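Local coordinates for protein putative acyl-CoA thioester hydrolase YbhC (Escherichia coli K-12, PDB 3GRH) that is a putative thioesterase of the pectinesterase family, an outer-membrane lipoprotein that neither binds pectin nor shows pectinesterase activity, at residues Tyr109-Pro114 with Thr131-Gly136; Glu137-Val142 with Leu205-Ile210; Val235-Val240 with Thr271-Glu276. All coordinates share one frame; numbering follows the deposited sequence.

The three contacts follow one another along the chain and join successive coils of the same beta-helix. Strands 108-112, 130-134, 204-206, 235-238 and 267-271 are neighbours in one parallel sheet. Interaction 1 is regular pairing within it, its aliphatic face buried. Interactions 2 and 3 sit where the chain turns a corner out of the sheet; buried valine, leucine and serine there adjoin more open polar corners held by amides, hydroxyls and waters. Interaction 3 lies nearest the chain's centre. Backbone bonds between neighbouring strands join the contacts, Gly-134 N to Gln-206 O for interactions 1 and 2 and Leu-205 with Gln-236 and Asn-238 for 2 and 3; Asn-207 and the Pro-139/Asn-239 packing add to them.

Interaction 1 of 3, residues Tyr109-Pro114 with Thr131-Gly136; sequences YIAVMP and TLYGTG
Ile-110 and Val-112 pair with strand 131-134 through parallel-sheet hydrogen bonds. Ile-110 N gives its proton to Thr-131 O at 2.8 Å, and Ile-110 O takes one from Tyr-133 N at 3.0 Å. Val-112 N then reaches Tyr-133 O at 2.8 Å. Thr-135 N, one residue past strand 131-134, closes the last bridge on Val-112 O at 2.9 Å.

On one face Ile-110, Val-112 and Leu-132 pack together. Leu-132 CG stands anti to its backbone N (chi1 -179°), which brings CD1 across to the other strand, between Ile-110 CG2 at 3.5 Å and Val-112 CG2 at 3.3 Å; the second pair is pressed closer than two methyls normally stand. Helix 92-100 covers this face, with Ile-92 on Leu-132 and Ala-95 and Val-96 on Ile-110.

The other face carries Tyr-109, Ala-111, Thr-131 and Tyr-133. The Tyr-133 ring folds back over the neighbouring strand, and Ala-111 CA makes a CH-pi contact over its centre, 4.0 Å from the centroid. Tyr-109 runs alongside Thr-131, Tyr-109 CD1 lying 3.5 Å from Thr-131 CB, while Thr-131 OG1 bonds to Gln-204 and Arg-107. In-register parallel strands from consecutive coils are the hallmark of the parallel beta-helix of carbohydrate esterase family 8.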
loop_
_atom_site.group_PDB
_atom_site.type_symbol
_atom_site.label_atom_id
_atom_site.label_comp_id
_atom_site.label_asym_id
_atom_site.label_seq_id
_atom_site.Cartn_x
_atom_site.Cartn_y
_atom_site.Cartn_z
ATOM N N TYR A 109 -13.851 2.522 -17.939
ATOM C CA TYR A 109 -14.094 3.429 -16.844
ATOM C C TYR A 109 -15.421 3.129 -16.179
ATOM O O TYR A 109 -16.440 3.059 -16.859
ATOM C CB TYR A 109 -14.134 4.850 -17.378
ATOM C CG TYR A 109 -12.809 5.325 -17.897
ATOM C CD1 TYR A 109 -11.961 6.008 -17.084
ATOM C CD2 TYR A 109 -12.468 5.138 -19.232
ATOM C CE1 TYR A 109 -10.756 6.436 -17.547
ATOM C CE2 TYR A 109 -11.233 5.611 -19.715
ATOM C CZ TYR A 109 -10.397 6.221 -18.815
ATOM O OH TYR A 109 -9.166 6.763 -19.161
ATOM N N ILE A 110 -15.374 2.953 -14.857
ATOM C CA ILE A 110 -16.523 2.628 -14.048
ATOM C C ILE A 110 -16.691 3.744 -13.058
ATOM O O ILE A 110 -15.846 3.974 -12.207
ATOM C CB ILE A 110 -16.351 1.297 -13.301
ATOM C CG1 ILE A 110 -16.159 0.182 -14.281
ATOM C CG2 ILE A 110 -17.615 1.037 -12.409
ATOM C CD1 ILE A 110 -15.639 -1.159 -13.662
ATOM N N ALA A 111 -17.767 4.492 -13.200
ATOM C CA ALA A 111 -18.106 5.584 -12.248
ATOM C C ALA A 111 -18.916 5.012 -11.131
ATOM O O ALA A 111 -19.777 4.175 -11.396
ATOM C CB ALA A 111 -18.884 6.714 -12.962
ATOM N N VAL A 112 -18.668 5.451 -9.905
ATOM C CA VAL A 112 -19.428 4.986 -8.748
ATOM C C VAL A 112 -20.077 6.218 -8.067
ATOM O O VAL A 112 -19.416 7.168 -7.688
ATOM C CB VAL A 112 -18.550 4.225 -7.739
ATOM C CG1 VAL A 112 -19.503 3.682 -6.670
ATOM C CG2 VAL A 112 -17.772 3.070 -8.371
ATOM N N MET A 113 -21.412 6.196 -7.982
ATOM C CA MET A 113 -22.186 7.266 -7.405
ATOM C C MET A 113 -22.048 7.246 -5.896
ATOM O O MET A 113 -21.803 6.219 -5.292
ATOM C CB MET A 113 -23.663 7.121 -7.766
ATOM C CG MET A 113 -23.900 7.371 -9.208
ATOM S SD MET A 113 -25.603 7.389 -9.637
ATOM C CE MET A 113 -26.238 8.801 -8.709
ATOM N N PRO A 114 -22.207 8.405 -5.268
ATOM C CA PRO A 114 -22.164 8.456 -3.815
ATOM C C PRO A 114 -23.065 7.395 -3.163
ATOM O O PRO A 114 -24.198 7.171 -3.603
ATOM C CB PRO A 114 -22.647 9.879 -3.523
ATOM C CG PRO A 114 -22.181 10.641 -4.701
ATOM C CD PRO A 114 -22.362 9.741 -5.877
ATOM N N THR A 131 -10.439 1.547 -14.769
ATOM C CA THR A 131 -10.465 2.769 -13.908
ATOM C C THR A 131 -11.742 2.806 -13.147
ATOM O O THR A 131 -12.794 2.757 -13.717
ATOM C CB THR A 131 -10.299 4.023 -14.725
ATOM O OG1 THR A 131 -9.038 3.970 -15.428
ATOM C CG2 THR A 131 -10.330 5.263 -13.829
ATOM N N LEU A 132 -11.670 2.879 -11.828
ATOM C CA LEU A 132 -12.856 2.974 -10.970
ATOM C C LEU A 132 -12.764 4.284 -10.207
ATOM O O LEU A 132 -11.743 4.544 -9.572
ATOM C CB LEU A 132 -12.874 1.792 -10.001
ATOM C CG LEU A 132 -14.025 1.699 -9.055
ATOM C CD1 LEU A 132 -15.300 1.343 -9.787
ATOM C CD2 LEU A 132 -13.704 0.671 -7.984
ATOM N N TYR A 133 -13.800 5.103 -10.281
ATOM C CA TYR A 133 -13.748 6.402 -9.685
ATOM C C TYR A 133 -15.055 6.801 -9.092
ATOM O O TYR A 133 -16.114 6.457 -9.633
ATOM C CB TYR A 133 -13.298 7.414 -10.704
ATOM C CG TYR A 133 -14.184 7.684 -11.882
ATOM C CD1 TYR A 133 -15.052 8.769 -11.919
ATOM C CD2 TYR A 133 -14.118 6.864 -13.008
ATOM C CE1 TYR A 133 -15.816 8.986 -13.009
ATOM C CE2 TYR A 133 -14.915 7.069 -14.068
ATOM C CZ TYR A 133 -15.717 8.153 -14.093
ATOM O OH TYR A 133 -16.523 8.429 -15.165
ATOM N N GLY A 134 -14.947 7.497 -7.980
ATOM C CA GLY A 134 -16.120 8.069 -7.340
ATOM C C GLY A 134 -16.523 9.349 -7.931
ATOM O O GLY A 134 -15.659 10.128 -8.398
ATOM N N THR A 135 -17.812 9.627 -7.802
ATOM C CA THR A 135 -18.354 10.909 -8.338
ATOM C C THR A 135 -18.903 11.831 -7.259
ATOM O O THR A 135 -19.577 12.861 -7.575
ATOM C CB THR A 135 -19.355 10.643 -9.424
ATOM O OG1 THR A 135 -20.520 10.064 -8.848
ATOM C CG2 THR A 135 -18.772 9.782 -10.537
ATOM N N GLY A 136 -18.539 11.569 -6.018
ATOM C CA GLY A 136 -18.898 12.437 -4.903
ATOM C C GLY A 136 -18.023 13.695 -4.856
ATOM O O GLY A 136 -16.974 13.754 -5.555
#

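Interaction 2 of 3, residues Glu137-Val142 with Leu205-Ile210; sequences EKPIDV and LQNLTI
Thr-209 turns its side chain toward the short 3-10 turn at 139-141. Its CB sits 3.4 Å from Val-142 O, the same oxygen that accepts the proton of Thr-209 N at 2.9 Å. From CB the two branches part: a chi1 of -63° sets OG1 opposite the carbonyl carbon and CG2 opposite the backbone N. This sends OG1 to Pro-139 O, to which it donates at 2.9 Å from above the carbonyl plane, 59° out of it; a second partner is Asn-241 ND2. CG2 ends 4.1 Å from Ile-140 CD1, running beside it. One threonine thus holds both the start and the exit of the turn.

Asn-207 meets the entrance. It occupies the corner of its chain with left-handed backbone angles, and its OD1 rests against the Pro-139 ring, 3.4 Å from CD. Pro-139 N has no proton to offer, and the contact is one of packing; a water donates to Asn-207 OD1 and also to Glu-137 O. A second water donates to both Asn-207 O and Lys-138 O. ND2 turns back to Gly-134 O and Gly-136 O, tying the corner to the preceding coil.

On the inner side Val-142 CG1 touches Leu-208 CB at 3.9 Å. The turn links strand 130-134 to strand 142-146 alongside the bend between strands 204-206 and 208-212, with Asn-239 and Asn-241 of the following coil packed against Pro-139.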
loop_
_atom_site.group_PDB
_atom_site.type_symbol
_atom_site.label_atom_id
_atom_site.label_comp_id
_atom_site.label_asym_id
_atom_site.label_seq_id
_atom_site.Cartn_x
_atom_site.Cartn_y
_atom_site.Cartn_z
ATOM N N GLU A 137 -18.410 14.664 -3.988
ATOM C CA GLU A 137 -17.566 15.898 -3.776
ATOM C C GLU A 137 -16.280 15.562 -3.067
ATOM O O GLU A 137 -15.235 16.193 -3.322
ATOM C CB GLU A 137 -18.298 17.035 -3.012
ATOM C CG GLU A 137 -17.420 18.280 -2.167
ATOM C CD GLU A 137 -16.783 19.630 -2.823
ATOM O OE1 GLU A 137 -17.391 20.365 -3.692
ATOM O OE2 GLU A 137 -15.640 20.096 -2.332
ATOM N N LYS A 138 -16.290 14.536 -2.203
ATOM C CA LYS A 138 -15.090 14.106 -1.517
ATOM C C LYS A 138 -14.907 12.594 -1.640
ATOM O O LYS A 138 -15.884 11.870 -1.827
ATOM C CB LYS A 138 -15.214 14.405 -0.016
ATOM C CG LYS A 138 -15.184 15.910 0.281
ATOM C CD LYS A 138 -15.340 16.237 1.740
ATOM C CE LYS A 138 -15.656 17.704 1.988
ATOM N NZ LYS A 138 -17.113 18.056 1.788
ATOM N N PRO A 139 -13.696 12.111 -1.394
ATOM C CA PRO A 139 -13.548 10.633 -1.440
ATOM C C PRO A 139 -14.359 9.859 -0.455
ATOM O O PRO A 139 -14.811 8.735 -0.753
ATOM C CB PRO A 139 -12.031 10.419 -1.220
ATOM C CG PRO A 139 -11.432 11.650 -1.577
ATOM C CD PRO A 139 -12.390 12.760 -1.284
ATOM N N ILE A 140 -14.714 10.491 0.668
ATOM C CA ILE A 140 -15.528 9.806 1.676
ATOM C C ILE A 140 -16.971 9.538 1.252
ATOM O O ILE A 140 -17.751 8.847 1.918
ATOM C CB ILE A 140 -15.428 10.577 3.026
ATOM C CG1 ILE A 140 -15.922 9.670 4.175
ATOM C CG2 ILE A 140 -16.145 11.909 2.950
ATOM C CD1 ILE A 140 -14.964 8.454 4.521
ATOM N N ASP A 141 -17.391 10.189 0.178
ATOM C CA ASP A 141 -18.745 10.071 -0.320
ATOM C C ASP A 141 -19.054 8.742 -0.976
ATOM O O ASP A 141 -20.224 8.425 -1.042
ATOM C CB ASP A 141 -19.010 11.267 -1.211
ATOM C CG ASP A 141 -19.122 12.580 -0.349
ATOM O OD1 ASP A 141 -19.655 12.516 0.818
ATOM O OD2 ASP A 141 -18.720 13.707 -0.792
ATOM N N VAL A 142 -18.027 7.983 -1.440
ATOM C CA VAL A 142 -18.223 6.667 -2.009
ATOM C C VAL A 142 -17.445 5.742 -1.063
ATOM O O VAL A 142 -16.225 5.835 -1.013
ATOM C CB VAL A 142 -17.697 6.588 -3.448
ATOM C CG1 VAL A 142 -17.578 5.112 -3.878
ATOM C CG2 VAL A 142 -18.558 7.418 -4.360
ATOM N N LEU A 205 -7.518 3.985 -9.491
ATOM C CA LEU A 205 -8.564 4.281 -8.465
ATOM C C LEU A 205 -8.500 5.756 -8.120
ATOM O O LEU A 205 -7.443 6.293 -7.980
ATOM C CB LEU A 205 -8.334 3.503 -7.194
ATOM C CG LEU A 205 -8.336 2.014 -7.299
ATOM C CD1 LEU A 205 -8.091 1.367 -5.945
ATOM C CD2 LEU A 205 -9.652 1.432 -7.873
ATOM N N GLN A 206 -9.643 6.403 -8.095
ATOM C CA GLN A 206 -9.690 7.821 -7.784
ATOM C C GLN A 206 -10.964 8.184 -7.017
ATOM O O GLN A 206 -12.048 7.769 -7.418
ATOM C CB GLN A 206 -9.575 8.623 -9.050
ATOM C CG GLN A 206 -9.524 10.137 -8.806
ATOM C CD GLN A 206 -9.098 10.908 -10.006
ATOM O OE1 GLN A 206 -9.978 11.363 -10.824
ATOM N NE2 GLN A 206 -7.801 11.094 -10.169
ATOM N N ASN A 207 -10.857 9.057 -6.011
ATOM C CA ASN A 207 -11.993 9.721 -5.421
ATOM C C ASN A 207 -12.994 8.782 -4.791
ATOM O O ASN A 207 -14.200 8.869 -4.955
ATOM C CB ASN A 207 -12.689 10.700 -6.372
ATOM C CG ASN A 207 -13.603 11.650 -5.636
ATOM O OD1 ASN A 207 -13.240 12.157 -4.528
ATOM N ND2 ASN A 207 -14.697 12.029 -6.277
ATOM N N LEU A 208 -12.494 7.861 -3.967
ATOM C CA LEU A 208 -13.325 6.919 -3.247
ATOM C C LEU A 208 -12.632 6.454 -1.984
ATOM O O LEU A 208 -11.496 6.805 -1.751
ATOM C CB LEU A 208 -13.740 5.722 -4.060
ATOM C CG LEU A 208 -12.721 5.042 -4.898
ATOM C CD1 LEU A 208 -11.861 4.137 -4.048
ATOM C CD2 LEU A 208 -13.357 4.297 -5.991
ATOM N N THR A 209 -13.371 5.719 -1.165
ATOM C CA THR A 209 -12.904 5.231 0.137
ATOM C C THR A 209 -13.025 3.750 0.122
ATOM O O THR A 209 -14.041 3.215 -0.245
ATOM C CB THR A 209 -13.720 5.800 1.320
ATOM O OG1 THR A 209 -13.502 7.228 1.286
ATOM C CG2 THR A 209 -13.229 5.257 2.661
ATOM N N ILE A 210 -11.965 3.097 0.580
ATOM C CA ILE A 210 -11.970 1.611 0.727
ATOM C C ILE A 210 -11.606 1.300 2.178
ATOM O O ILE A 210 -10.644 1.820 2.682
ATOM C CB ILE A 210 -11.004 0.926 -0.166
ATOM C CG1 ILE A 210 -11.372 1.124 -1.649
ATOM C CG2 ILE A 210 -10.991 -0.563 0.191
ATOM C CD1 ILE A 210 -10.223 0.898 -2.645
HETATM O O HOH W 1 -13.029 14.896 -4.587
HETATM O O HOH W 2 -16.551 10.277 -4.105
#

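Interaction 3 of 3, residues Val235-Val240 with Thr271-Glu276; sequences VQINNV and TNSYIE
A corner shared by two coils of the beta-helix is sewn together by Asn-238, Thr-271, Asn-272 and Ser-273. Each coil bends through one asparagine with left-handed backbone angles, Asn-239 in one coil and Asn-272 in the other. Before the bend the pairing is that of a parallel sheet: Thr-271 N donates to Ile-237 O at 2.8 Å, and Asn-239 N to Thr-271 O at 3.0 Å.

Asn-238 reaches across from its strand with CG anti to the backbone N (chi1 177°), which lays ND2 against the next coil. There it bonds to Thr-271 OG1 at 2.7 Å, with the hydroxyl tilted out of the amide plane, and to Asn-272 OD1 at 2.9 Å, an acceptor lying in that plane. Its contact with Thr-271 O is only a weak bond. The two amides are turned 77° from each other, so they meet across rather than stacking. A water also sits at Thr-271 OG1 and gives a weak bond to Ile-237 O, while Asn-238 OD1 takes a weak bond from Gln-206 in the coil on its other side.

Beyond the bend Ser-273 fills the gap in the backbone pairing. Its OG accepts the Val-240 N proton at 3.1 Å in a nearly straight bond and donates its own to Thr-271 O at 2.9 Å, so that carbonyl accepts from both Asn-239 N and Ser-273 OG, the hydroxyl lying above its plane. Regular pairing resumes when Tyr-274 N meets Val-240 O at 3.0 Å.

Asn-239 also packs on Asn-207, the left-handed corner residue one coil earlier. Such corners recall the asparagine stacks of right-handed parallel beta-helices such as pectate lyase, the fold class to which the pectinesterase family belongs.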
loop_
_atom_site.group_PDB
_atom_site.type_symbol
_atom_site.label_atom_id
_atom_site.label_comp_id
_atom_site.label_asym_id
_atom_site.label_seq_id
_atom_site.Cartn_x
_atom_site.Cartn_y
_atom_site.Cartn_z
ATOM N N VAL A 235 -0.069 0.571 -11.467
ATOM C CA VAL A 235 -1.284 0.892 -10.788
ATOM C C VAL A 235 -1.200 2.322 -10.261
ATOM O O VAL A 235 -0.173 2.701 -9.754
ATOM C CB VAL A 235 -1.532 -0.070 -9.688
ATOM C CG1 VAL A 235 -2.651 0.327 -8.693
ATOM C CG2 VAL A 235 -1.724 -1.462 -10.274
ATOM N N GLN A 236 -2.268 3.086 -10.416
ATOM C CA GLN A 236 -2.320 4.470 -9.962
ATOM C C GLN A 236 -3.475 4.655 -9.040
ATOM O O GLN A 236 -4.593 4.322 -9.394
ATOM C CB GLN A 236 -2.426 5.476 -11.094
ATOM C CG GLN A 236 -1.243 5.441 -12.035
ATOM C CD GLN A 236 -1.518 6.255 -13.279
ATOM O OE1 GLN A 236 -1.529 7.497 -13.177
ATOM N NE2 GLN A 236 -1.696 5.579 -14.444
ATOM N N ILE A 237 -3.219 5.165 -7.848
ATOM C CA ILE A 237 -4.281 5.397 -6.836
ATOM C C ILE A 237 -4.171 6.868 -6.488
ATOM O O ILE A 237 -3.085 7.311 -6.011
ATOM C CB ILE A 237 -3.989 4.529 -5.616
ATOM C CG1 ILE A 237 -4.188 3.076 -6.007
ATOM C CG2 ILE A 237 -4.921 4.902 -4.516
ATOM C CD1 ILE A 237 -3.610 2.111 -5.031
ATOM N N ASN A 238 -5.225 7.655 -6.767
ATOM C CA ASN A 238 -5.152 9.098 -6.603
ATOM C C ASN A 238 -6.358 9.587 -5.818
ATOM O O ASN A 238 -7.493 9.259 -6.132
ATOM C CB ASN A 238 -5.069 9.824 -7.947
ATOM C CG ASN A 238 -5.057 11.299 -7.768
ATOM O OD1 ASN A 238 -5.991 12.025 -8.223
ATOM N ND2 ASN A 238 -4.054 11.780 -7.057
ATOM N N ASN A 239 -6.116 10.366 -4.775
ATOM C CA ASN A 239 -7.231 10.953 -3.965
ATOM C C ASN A 239 -8.164 9.897 -3.478
ATOM O O ASN A 239 -9.376 9.962 -3.694
ATOM C CB ASN A 239 -7.982 12.009 -4.759
ATOM C CG ASN A 239 -8.857 12.889 -3.893
ATOM O OD1 ASN A 239 -8.570 13.097 -2.703
ATOM N ND2 ASN A 239 -9.970 13.345 -4.475
ATOM N N VAL A 240 -7.600 8.877 -2.830
ATOM C CA VAL A 240 -8.349 7.748 -2.234
ATOM C C VAL A 240 -8.119 7.750 -0.756
ATOM O O VAL A 240 -7.014 8.031 -0.292
ATOM C CB VAL A 240 -7.982 6.415 -2.928
ATOM C CG1 VAL A 240 -8.484 5.144 -2.174
ATOM C CG2 VAL A 240 -8.492 6.402 -4.334
ATOM N N THR A 271 -0.893 8.780 -4.945
ATOM C CA THR A 271 -0.785 10.201 -4.815
ATOM C C THR A 271 -1.991 10.830 -4.110
ATOM O O THR A 271 -3.151 10.355 -4.286
ATOM C CB THR A 271 -0.662 10.873 -6.193
ATOM O OG1 THR A 271 -1.740 10.475 -7.075
ATOM C CG2 THR A 271 0.689 10.465 -6.864
ATOM N N ASN A 272 -1.739 11.880 -3.315
ATOM C CA ASN A 272 -2.826 12.713 -2.857
ATOM C C ASN A 272 -3.843 11.931 -2.030
ATOM O O ASN A 272 -5.001 12.244 -2.082
ATOM C CB ASN A 272 -3.516 13.418 -4.001
ATOM C CG ASN A 272 -2.592 14.180 -4.831
ATOM O OD1 ASN A 272 -2.593 14.136 -6.117
ATOM N ND2 ASN A 272 -1.787 14.902 -4.156
ATOM N N SER A 273 -3.379 10.922 -1.313
ATOM C CA SER A 273 -4.261 9.966 -0.625
ATOM C C SER A 273 -4.117 10.023 0.893
ATOM O O SER A 273 -3.320 10.792 1.406
ATOM C CB SER A 273 -4.079 8.569 -1.145
ATOM O OG SER A 273 -4.492 8.457 -2.538
ATOM N N TYR A 274 -4.985 9.294 1.566
ATOM C CA TYR A 274 -4.999 9.259 3.016
ATOM C C TYR A 274 -5.056 7.828 3.398
ATOM O O TYR A 274 -5.946 7.145 2.958
ATOM C CB TYR A 274 -6.179 10.001 3.548
ATOM C CG TYR A 274 -6.377 9.889 5.032
ATOM C CD1 TYR A 274 -5.661 10.647 5.891
ATOM C CD2 TYR A 274 -7.256 9.001 5.552
ATOM C CE1 TYR A 274 -5.803 10.524 7.248
ATOM C CE2 TYR A 274 -7.441 8.926 6.915
ATOM C CZ TYR A 274 -6.685 9.644 7.730
ATOM O OH TYR A 274 -6.831 9.599 9.131
ATOM N N ILE A 275 -4.132 7.364 4.249
ATOM C CA ILE A 275 -4.074 5.948 4.651
ATOM C C ILE A 275 -3.989 5.887 6.166
ATOM O O ILE A 275 -3.207 6.611 6.762
ATOM C CB ILE A 275 -2.847 5.272 4.023
ATOM C CG1 ILE A 275 -2.902 5.446 2.536
ATOM C CG2 ILE A 275 -2.845 3.766 4.432
ATOM C CD1 ILE A 275 -1.710 4.754 1.792
ATOM N N GLU A 276 -4.904 5.146 6.768
ATOM C CA GLU A 276 -5.045 5.109 8.251
ATOM C C GLU A 276 -4.913 3.660 8.701
ATOM O O GLU A 276 -5.394 2.743 8.050
ATOM C CB GLU A 276 -6.438 5.608 8.596
ATOM C CG GLU A 276 -6.785 5.695 10.044
ATOM C CD GLU A 276 -8.103 6.396 10.247
ATOM O OE1 GLU A 276 -8.212 7.638 9.971
ATOM O OE2 GLU A 276 -9.050 5.718 10.753
HETATM O O HOH W 3 -1.468 8.029 -8.603
#